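Local coordinates for lambda phage protein with carbohydrate-binding module (Shewanella oneidensis, PDB 2A5Z), which is of unknown function but binds magnesium and has a jelly-roll fold with a carbohydrate-binding module, consistent with sugar recognition, at residues S52-I60 with I81-Q91; Y177-K188 with V199-Y210. One frame throughout, in Å; residues are numbered along the deposited sequence.

Interaction 1: residues S52-I60 with I81-Q91; sequences SYDFMMHSI and ILSEGNHFGVQ. With MG (magnesium ion), chain F.
Ile-81 packs against the bend of 52-60 and meets its carbonyl oxygens: CG2 is 3.4 Å from Phe-55 O, while CG1 approaches Met-57 O. The chain then runs through Ser-83 to a type II' beta turn at Glu-84 to His-87 and returns beside itself. Ser-83 OG accepts the N-H of Gly-89 (2.8 Å, N-H...O angle 167°), which steadies the peptide between two metal ligands. Phe-88 takes part twice. Its carbonyl O binds the magnesium ion at 2.2 Å, and its ring, swung anti to the backbone N (chi1 174°), meets CB of selenomethionine Met-56 through CE2 at 3.9 Å. The same ring presents its edge to Asp-54 OD2, with ring and carboxylate planes 69° apart. This is a metal site built largely from main-chain carbonyls where the chain leaves one sheet of the jelly roll: Asp-54 chelates through both O and OD1, Gly-89 O adds a fourth bond, and Asp-247 on strand 245-254 completes the sphere. Asp-54 O and Gly-89 O can stand only 2.9 Å apart because both bind the cation. The other carboxylate oxygen, Asp-54 OD2, is held by Arg-259 and Ala-45 N of the second subunit. Gly-89, at positive phi, has its CA 4.1 Å from Met-56 CA. Beyond the corner, Gln-91 CB reaches Phe-55 CD1 at 3.8 Å, the two side chains crossing at about a right angle.

Interaction 2: residues Y177-K188 with V199-Y210; sequences YALSTSTWYICK and VTLYSDSGTQLY
Ile-186 and Tyr-202 form the hydrogen-bonded pair toward the open end of an antiparallel hairpin whose strand segments lie 4.6 Å apart at 155°. Tyr-202 N gives Ile-186 O a short bond of 2.7 Å in the carbonyl plane; the return bond, Ile-186 N to Tyr-202 O, is straight at the hydrogen (172°), but its donor stands above the carbonyl plane. Lys-188 and Thr-200 repeat the pairing. In the intervening non-hydrogen-bonded pair, Cys-187 with Leu-201, Cys-187 CA comes 3.2 Å from Thr-200 O in a CA-H...O contact.

Apolar side chains interlock on the Leu-201 face. Leu-201 CD1 lies against Tyr-185 CB, and CD2 against Leu-179 CD2 (3.7 Å) and the Tyr-177 ring. Tyr-177 also receives Leu-209 CB over one face, while Leu-209 CD1 meets the edge of Tyr-185 at CE1 (3.8 Å). Leu-209 and Tyr-210 both face Leu-201 in a classic beta bulge, whose Leu-201 O accepts both their N-H groups. Ser-180 N donates a hydrogen bond to Tyr-185 OH, fixing the far end of that ring.

On the other face Ile-186 is well packed against Tyr-202, but the contact turns looser and more polar at either end. Lys-188, with CG anti to its N (chi1 -178°) and the chain bent at chi3, brings CE to 3.3 Å from Tyr-202 OH, while its NZ bonds Val-262 O of the second subunit. Past Ile-186 the strands part: waters join Trp-184 O to Asp-204 N and Tyr-185 O to Asp-204 OD1. Trp-184 CB and Asp-204 CG still touch at 3.4 Å; Asp-204 OD2 bonds His-87, and Trp-184 NE1 bonds Glu-84.

The Leu-201 cluster lies between the jelly-roll sheets, Tyr-177 coming from strand 169-178 of the other sheet; strand 119-125 flanks 184-191, and 153-156 packs against Leu-179, Cys-187, Val-199 and Tyr-210.

In the fold
Interaction 1 is the more buried, with nine of ten touching residues buried against nine of sixteen in interaction 2. Both reach the same six-stranded antiparallel sheet: 52-60 leaves one of its two outermost strands, 48-53, whereas interaction 2 pairs strands 184-191 and 197-203 near the other side. Their chemistry differs accordingly, a cation gathering oxygens without a clear hydrogen bond between the segments in one, regular backbone pairing and water bridges in the other. The centres are 19 Å apart, yet the contacts meet: His-87 stacks on Trp-184 and probably bonds Asp-204, and Glu-84 probably bonds Trp-184 NE1. Both also touch the second subunit.

Interaction 1: residues S52-I60 with I81-Q91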
# COMPACT_ATOMS: atom_id res chain seq x y z
N SER C 52 3.10 1.43 10.74
CA SER C 52 3.36 2.84 10.94
C SER C 52 3.17 3.60 9.64
O SER C 52 3.29 3.04 8.55
CB SER C 52 4.78 3.06 11.48
OG SER C 52 5.74 2.76 10.48
N TYR C 53 2.84 4.88 9.75
CA TYR C 53 2.77 5.75 8.59
C TYR C 53 3.33 7.14 8.93
O TYR C 53 3.05 7.68 9.99
CB TYR C 53 1.35 5.81 8.01
CG TYR C 53 1.27 6.68 6.77
CD1 TYR C 53 2.10 6.42 5.66
CD2 TYR C 53 0.42 7.78 6.71
CE1 TYR C 53 2.06 7.22 4.54
CE2 TYR C 53 0.37 8.59 5.59
CZ TYR C 53 1.19 8.30 4.51
OH TYR C 53 1.16 9.10 3.40
N ASP C 54 4.13 7.68 8.02
CA ASP C 54 4.90 8.91 8.26
C ASP C 54 4.39 10.11 7.45
O ASP C 54 5.06 11.13 7.38
CB ASP C 54 6.39 8.66 7.96
CG ASP C 54 7.33 9.48 8.85
OD1 ASP C 54 6.87 10.35 9.60
OD2 ASP C 54 8.56 9.24 8.80
N PHE C 55 3.23 9.96 6.81
CA PHE C 55 2.53 11.09 6.17
C PHE C 55 3.35 11.88 5.14
O PHE C 55 3.34 13.10 5.15
CB PHE C 55 1.90 12.00 7.24
CG PHE C 55 0.82 11.33 8.02
CD1 PHE C 55 -0.51 11.41 7.61
CD2 PHE C 55 1.13 10.55 9.14
CE1 PHE C 55 -1.52 10.76 8.32
CE2 PHE C 55 0.14 9.89 9.85
CZ PHE C 55 -1.19 9.99 9.45
N MSE C 56 4.02 11.16 4.25
CA MSE C 56 4.79 11.78 3.17
C MSE C 56 4.10 11.68 1.80
O MSE C 56 4.48 12.39 0.87
CB MSE C 56 6.22 11.21 3.10
CG MSE C 56 6.36 9.88 2.33
SE MSE C 56 5.72 8.41 3.16
CE MSE C 56 7.11 7.99 4.20
N MSE C 57 3.09 10.81 1.69
CA MSE C 57 2.41 10.57 0.42
C MSE C 57 1.44 11.70 0.05
O MSE C 57 0.85 12.35 0.92
CB MSE C 57 1.64 9.23 0.42
CG MSE C 57 2.46 7.98 0.79
SE MSE C 57 1.45 6.46 0.80
CE MSE C 57 0.88 6.49 -0.90
N HIS C 58 1.29 11.92 -1.26
CA HIS C 58 0.24 12.76 -1.83
C HIS C 58 -1.09 12.22 -1.28
O HIS C 58 -1.35 11.01 -1.36
CB HIS C 58 0.32 12.63 -3.36
CG HIS C 58 -0.64 13.48 -4.12
ND1 HIS C 58 -0.73 14.85 -3.97
CD2 HIS C 58 -1.52 13.16 -5.11
CE1 HIS C 58 -1.63 15.33 -4.81
NE2 HIS C 58 -2.12 14.32 -5.51
N SER C 59 -1.91 13.08 -0.67
CA SER C 59 -3.06 12.58 0.10
C SER C 59 -4.43 12.66 -0.56
O SER C 59 -5.43 12.24 0.05
CB SER C 59 -3.09 13.15 1.53
OG SER C 59 -3.17 14.57 1.54
N ILE C 60 -4.49 13.16 -1.80
CA ILE C 60 -5.74 13.13 -2.58
C ILE C 60 -6.15 11.69 -2.85
O ILE C 60 -5.42 10.94 -3.51
CB ILE C 60 -5.61 13.84 -3.94
CG1 ILE C 60 -5.10 15.28 -3.77
CG2 ILE C 60 -6.95 13.77 -4.72
CD1 ILE C 60 -6.17 16.36 -3.72
N ILE C 81 1.14 18.49 2.13
CA ILE C 81 2.19 17.82 2.90
C ILE C 81 3.42 18.72 2.98
O ILE C 81 3.81 19.37 2.01
CB ILE C 81 2.57 16.44 2.28
CG1 ILE C 81 1.34 15.52 2.20
CG2 ILE C 81 3.72 15.77 3.04
CD1 ILE C 81 0.70 15.16 3.55
N LEU C 82 4.01 18.77 4.17
CA LEU C 82 5.25 19.49 4.38
C LEU C 82 6.16 18.64 5.26
O LEU C 82 5.77 17.57 5.73
CB LEU C 82 4.95 20.84 5.04
CG LEU C 82 4.15 20.93 6.35
CD1 LEU C 82 5.05 20.67 7.55
CD2 LEU C 82 3.52 22.31 6.47
N SER C 83 7.39 19.10 5.45
CA SER C 83 8.24 18.58 6.52
C SER C 83 8.77 19.77 7.32
O SER C 83 8.96 20.86 6.76
CB SER C 83 9.40 17.76 5.96
OG SER C 83 8.94 16.56 5.37
N GLU C 84 8.99 19.59 8.61
CA GLU C 84 9.70 20.61 9.40
C GLU C 84 10.68 20.03 10.41
O GLU C 84 10.34 19.16 11.21
CB GLU C 84 8.73 21.61 10.04
CG GLU C 84 7.94 21.11 11.22
CD GLU C 84 7.23 22.24 11.95
OE1 GLU C 84 7.77 22.75 12.95
OE2 GLU C 84 6.13 22.63 11.51
N GLY C 85 11.91 20.52 10.36
CA GLY C 85 12.98 19.99 11.19
C GLY C 85 13.09 18.50 10.96
O GLY C 85 13.22 18.04 9.83
N ASN C 86 13.01 17.73 12.04
CA ASN C 86 13.12 16.28 11.97
C ASN C 86 11.79 15.59 11.69
O ASN C 86 11.73 14.36 11.56
CB ASN C 86 13.75 15.75 13.25
CG ASN C 86 15.25 15.92 13.28
OD1 ASN C 86 15.98 15.20 12.60
ND2 ASN C 86 15.72 16.88 14.06
N HIS C 87 10.73 16.39 11.57
CA HIS C 87 9.40 15.87 11.29
C HIS C 87 9.19 15.72 9.78
O HIS C 87 8.78 16.66 9.10
CB HIS C 87 8.34 16.76 11.96
CG HIS C 87 8.44 16.76 13.46
ND1 HIS C 87 7.95 15.73 14.24
CD2 HIS C 87 9.04 17.63 14.31
CE1 HIS C 87 8.21 15.98 15.51
NE2 HIS C 87 8.88 17.12 15.58
N PHE C 88 9.51 14.53 9.28
CA PHE C 88 9.49 14.23 7.86
C PHE C 88 8.08 13.80 7.47
O PHE C 88 7.61 12.79 7.96
CB PHE C 88 10.47 13.09 7.57
CG PHE C 88 10.44 12.58 6.16
CD1 PHE C 88 11.04 13.29 5.12
CD2 PHE C 88 9.84 11.35 5.86
CE1 PHE C 88 11.02 12.81 3.82
CE2 PHE C 88 9.82 10.86 4.55
CZ PHE C 88 10.41 11.59 3.53
N GLY C 89 7.43 14.56 6.59
CA GLY C 89 6.09 14.26 6.15
C GLY C 89 5.08 14.63 7.22
O GLY C 89 4.92 13.93 8.20
N VAL C 90 4.41 15.76 7.04
CA VAL C 90 3.45 16.26 8.01
C VAL C 90 2.15 16.58 7.28
O VAL C 90 2.18 17.27 6.26
CB VAL C 90 3.97 17.54 8.73
CG1 VAL C 90 2.90 18.14 9.67
CG2 VAL C 90 5.27 17.26 9.50
N GLN C 91 1.03 16.09 7.81
CA GLN C 91 -0.29 16.37 7.25
C GLN C 91 -1.02 17.39 8.13
O GLN C 91 -1.53 17.03 9.20
CB GLN C 91 -1.11 15.08 7.12
CG GLN C 91 -2.54 15.27 6.61
CD GLN C 91 -2.59 15.80 5.20
OE1 GLN C 91 -2.70 17.01 4.99
NE2 GLN C 91 -2.50 14.91 4.22
MG MG F . 5.87 12.20 9.08

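Interaction 2: residues Y177-K188 with V199-Y210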
# COMPACT_ATOMS: atom_id res chain seq x y z
N TYR C 177 -3.82 19.15 31.22
CA TYR C 177 -2.53 19.75 30.95
C TYR C 177 -2.76 20.79 29.85
O TYR C 177 -3.26 20.45 28.78
CB TYR C 177 -1.52 18.68 30.53
CG TYR C 177 -0.15 19.24 30.23
CD1 TYR C 177 0.82 19.36 31.23
CD2 TYR C 177 0.17 19.69 28.95
CE1 TYR C 177 2.07 19.90 30.95
CE2 TYR C 177 1.41 20.24 28.66
CZ TYR C 177 2.35 20.34 29.66
OH TYR C 177 3.58 20.89 29.36
N ALA C 178 -2.41 22.05 30.11
CA ALA C 178 -2.59 23.11 29.11
C ALA C 178 -1.43 23.14 28.10
O ALA C 178 -0.26 23.23 28.47
CB ALA C 178 -2.80 24.47 29.78
N LEU C 179 -1.78 23.05 26.82
CA LEU C 179 -0.80 22.95 25.75
C LEU C 179 -0.44 24.32 25.19
O LEU C 179 -1.10 25.31 25.48
CB LEU C 179 -1.35 22.07 24.61
CG LEU C 179 -1.86 20.67 24.95
CD1 LEU C 179 -2.68 20.15 23.78
CD2 LEU C 179 -0.72 19.71 25.32
N SER C 180 0.62 24.36 24.38
CA SER C 180 1.00 25.57 23.67
C SER C 180 0.70 25.41 22.19
O SER C 180 0.74 24.30 21.67
CB SER C 180 2.50 25.86 23.88
OG SER C 180 2.77 26.25 25.22
N THR C 181 0.38 26.52 21.52
CA THR C 181 0.17 26.53 20.07
C THR C 181 1.47 26.24 19.32
O THR C 181 2.56 26.40 19.88
CB THR C 181 -0.42 27.87 19.56
OG1 THR C 181 0.41 28.96 19.98
CG2 THR C 181 -1.84 28.08 20.07
N SER C 182 1.36 25.79 18.07
CA SER C 182 2.51 25.51 17.20
C SER C 182 3.65 24.75 17.89
O SER C 182 4.82 25.13 17.80
CB SER C 182 3.02 26.80 16.58
OG SER C 182 1.99 27.42 15.84
N THR C 183 3.29 23.67 18.58
CA THR C 183 4.27 22.89 19.35
C THR C 183 4.12 21.41 19.03
O THR C 183 3.01 20.90 18.90
CB THR C 183 4.09 23.12 20.86
OG1 THR C 183 4.27 24.51 21.14
CG2 THR C 183 5.11 22.30 21.69
N TRP C 184 5.26 20.73 18.90
CA TRP C 184 5.30 19.29 18.65
C TRP C 184 5.24 18.50 19.95
O TRP C 184 5.98 18.80 20.89
CB TRP C 184 6.56 18.92 17.87
CG TRP C 184 6.45 19.30 16.44
CD1 TRP C 184 6.99 20.40 15.83
CD2 TRP C 184 5.75 18.58 15.43
NE1 TRP C 184 6.66 20.41 14.50
CE2 TRP C 184 5.90 19.30 14.22
CE3 TRP C 184 5.01 17.39 15.42
CZ2 TRP C 184 5.33 18.87 13.01
CZ3 TRP C 184 4.44 16.96 14.22
CH2 TRP C 184 4.61 17.70 13.03
N TYR C 185 4.37 17.49 19.97
CA TYR C 185 4.12 16.66 21.15
C TYR C 185 4.16 15.19 20.73
O TYR C 185 3.99 14.89 19.54
CB TYR C 185 2.74 16.96 21.77
CG TYR C 185 2.63 18.31 22.45
CD1 TYR C 185 3.17 18.52 23.72
CD2 TYR C 185 1.98 19.37 21.82
CE1 TYR C 185 3.08 19.76 24.35
CE2 TYR C 185 1.87 20.63 22.45
CZ TYR C 185 2.43 20.81 23.71
OH TYR C 185 2.32 22.03 24.33
N ILE C 186 4.37 14.30 21.68
CA ILE C 186 4.25 12.86 21.44
C ILE C 186 3.24 12.30 22.44
O ILE C 186 3.22 12.71 23.60
CB ILE C 186 5.63 12.13 21.57
CG1 ILE C 186 6.72 12.87 20.80
CG2 ILE C 186 5.53 10.65 21.12
CD1 ILE C 186 8.15 12.45 21.15
N CYS C 187 2.36 11.41 21.98
CA CYS C 187 1.45 10.71 22.88
C CYS C 187 1.53 9.20 22.65
O CYS C 187 1.46 8.73 21.51
CB CYS C 187 0.00 11.19 22.73
SG CYS C 187 -1.20 10.23 23.70
N LYS C 188 1.69 8.47 23.75
CA LYS C 188 1.57 7.02 23.73
C LYS C 188 0.28 6.60 24.46
O LYS C 188 0.01 7.02 25.58
CB LYS C 188 2.80 6.37 24.35
CG LYS C 188 2.78 4.84 24.34
CD LYS C 188 4.19 4.26 24.38
CE LYS C 188 4.96 4.68 25.62
NZ LYS C 188 6.12 3.78 25.82
N VAL C 199 -2.54 6.72 29.05
CA VAL C 199 -2.02 7.66 28.06
C VAL C 199 -0.90 8.51 28.66
O VAL C 199 -0.98 8.91 29.82
CB VAL C 199 -3.09 8.61 27.43
CG1 VAL C 199 -3.95 7.86 26.42
CG2 VAL C 199 -3.95 9.27 28.51
N THR C 200 0.13 8.75 27.86
CA THR C 200 1.24 9.59 28.29
C THR C 200 1.54 10.61 27.21
O THR C 200 1.71 10.25 26.04
CB THR C 200 2.49 8.76 28.61
OG1 THR C 200 2.14 7.76 29.57
CG2 THR C 200 3.60 9.63 29.18
N LEU C 201 1.59 11.87 27.61
CA LEU C 201 2.00 12.96 26.73
C LEU C 201 3.45 13.37 27.02
O LEU C 201 3.85 13.50 28.19
CB LEU C 201 1.06 14.16 26.91
CG LEU C 201 1.29 15.44 26.12
CD1 LEU C 201 0.82 15.30 24.66
CD2 LEU C 201 0.59 16.59 26.83
N TYR C 202 4.23 13.53 25.96
CA TYR C 202 5.64 13.90 26.06
C TYR C 202 5.90 15.17 25.26
O TYR C 202 5.13 15.53 24.35
CB TYR C 202 6.55 12.80 25.50
CG TYR C 202 6.29 11.39 25.99
CD1 TYR C 202 7.07 10.84 27.01
CD2 TYR C 202 5.29 10.61 25.42
CE1 TYR C 202 6.87 9.53 27.45
CE2 TYR C 202 5.06 9.29 25.87
CZ TYR C 202 5.85 8.76 26.88
OH TYR C 202 5.63 7.48 27.32
N SER C 203 7.00 15.84 25.58
CA SER C 203 7.52 16.91 24.74
C SER C 203 8.16 16.28 23.50
O SER C 203 8.30 15.05 23.41
CB SER C 203 8.57 17.70 25.52
OG SER C 203 9.76 16.94 25.62
N ASP C 204 8.56 17.12 22.55
CA ASP C 204 9.19 16.64 21.31
C ASP C 204 10.55 15.96 21.53
O ASP C 204 11.06 15.29 20.64
CB ASP C 204 9.31 17.78 20.29
CG ASP C 204 9.36 17.27 18.85
OD1 ASP C 204 8.90 16.14 18.59
OD2 ASP C 204 9.85 18.02 17.97
N SER C 205 11.14 16.14 22.71
CA SER C 205 12.37 15.43 23.06
C SER C 205 12.14 14.19 23.95
O SER C 205 13.09 13.60 24.45
CB SER C 205 13.39 16.38 23.70
OG SER C 205 12.84 17.03 24.82
N GLY C 206 10.87 13.80 24.11
CA GLY C 206 10.51 12.58 24.84
C GLY C 206 10.45 12.72 26.36
O GLY C 206 10.41 11.73 27.07
N THR C 207 10.42 13.96 26.84
CA THR C 207 10.30 14.23 28.28
C THR C 207 8.83 14.10 28.69
O THR C 207 7.96 14.70 28.07
CB THR C 207 10.84 15.64 28.61
OG1 THR C 207 12.21 15.70 28.23
CG2 THR C 207 10.74 15.94 30.11
N GLN C 208 8.55 13.31 29.73
CA GLN C 208 7.16 13.11 30.14
C GLN C 208 6.57 14.39 30.72
O GLN C 208 7.15 15.01 31.60
CB GLN C 208 6.99 11.94 31.11
CG GLN C 208 5.53 11.70 31.50
CD GLN C 208 5.31 10.40 32.24
OE1 GLN C 208 5.74 9.33 31.80
NE2 GLN C 208 4.62 10.49 33.37
N LEU C 209 5.40 14.76 30.19
CA LEU C 209 4.71 15.99 30.57
C LEU C 209 3.44 15.70 31.36
O LEU C 209 3.06 16.46 32.25
CB LEU C 209 4.34 16.80 29.32
CG LEU C 209 5.47 17.45 28.50
CD1 LEU C 209 4.88 18.20 27.28
CD2 LEU C 209 6.30 18.39 29.37
N TYR C 210 2.78 14.59 31.02
CA TYR C 210 1.49 14.26 31.60
C TYR C 210 1.24 12.77 31.39
O TYR C 210 1.63 12.22 30.37
CB TYR C 210 0.40 15.07 30.87
CG TYR C 210 -1.02 14.75 31.27
CD1 TYR C 210 -1.62 15.40 32.35
CD2 TYR C 210 -1.78 13.80 30.56
CE1 TYR C 210 -2.94 15.12 32.72
CE2 TYR C 210 -3.10 13.52 30.91
CZ TYR C 210 -3.67 14.18 32.00
OH TYR C 210 -4.97 13.91 32.36
O HOH W 1 7.40 19.86 22.87
O HOH W 2 6.42 15.12 17.95
O HOH W 3 1.35 5.41 28.08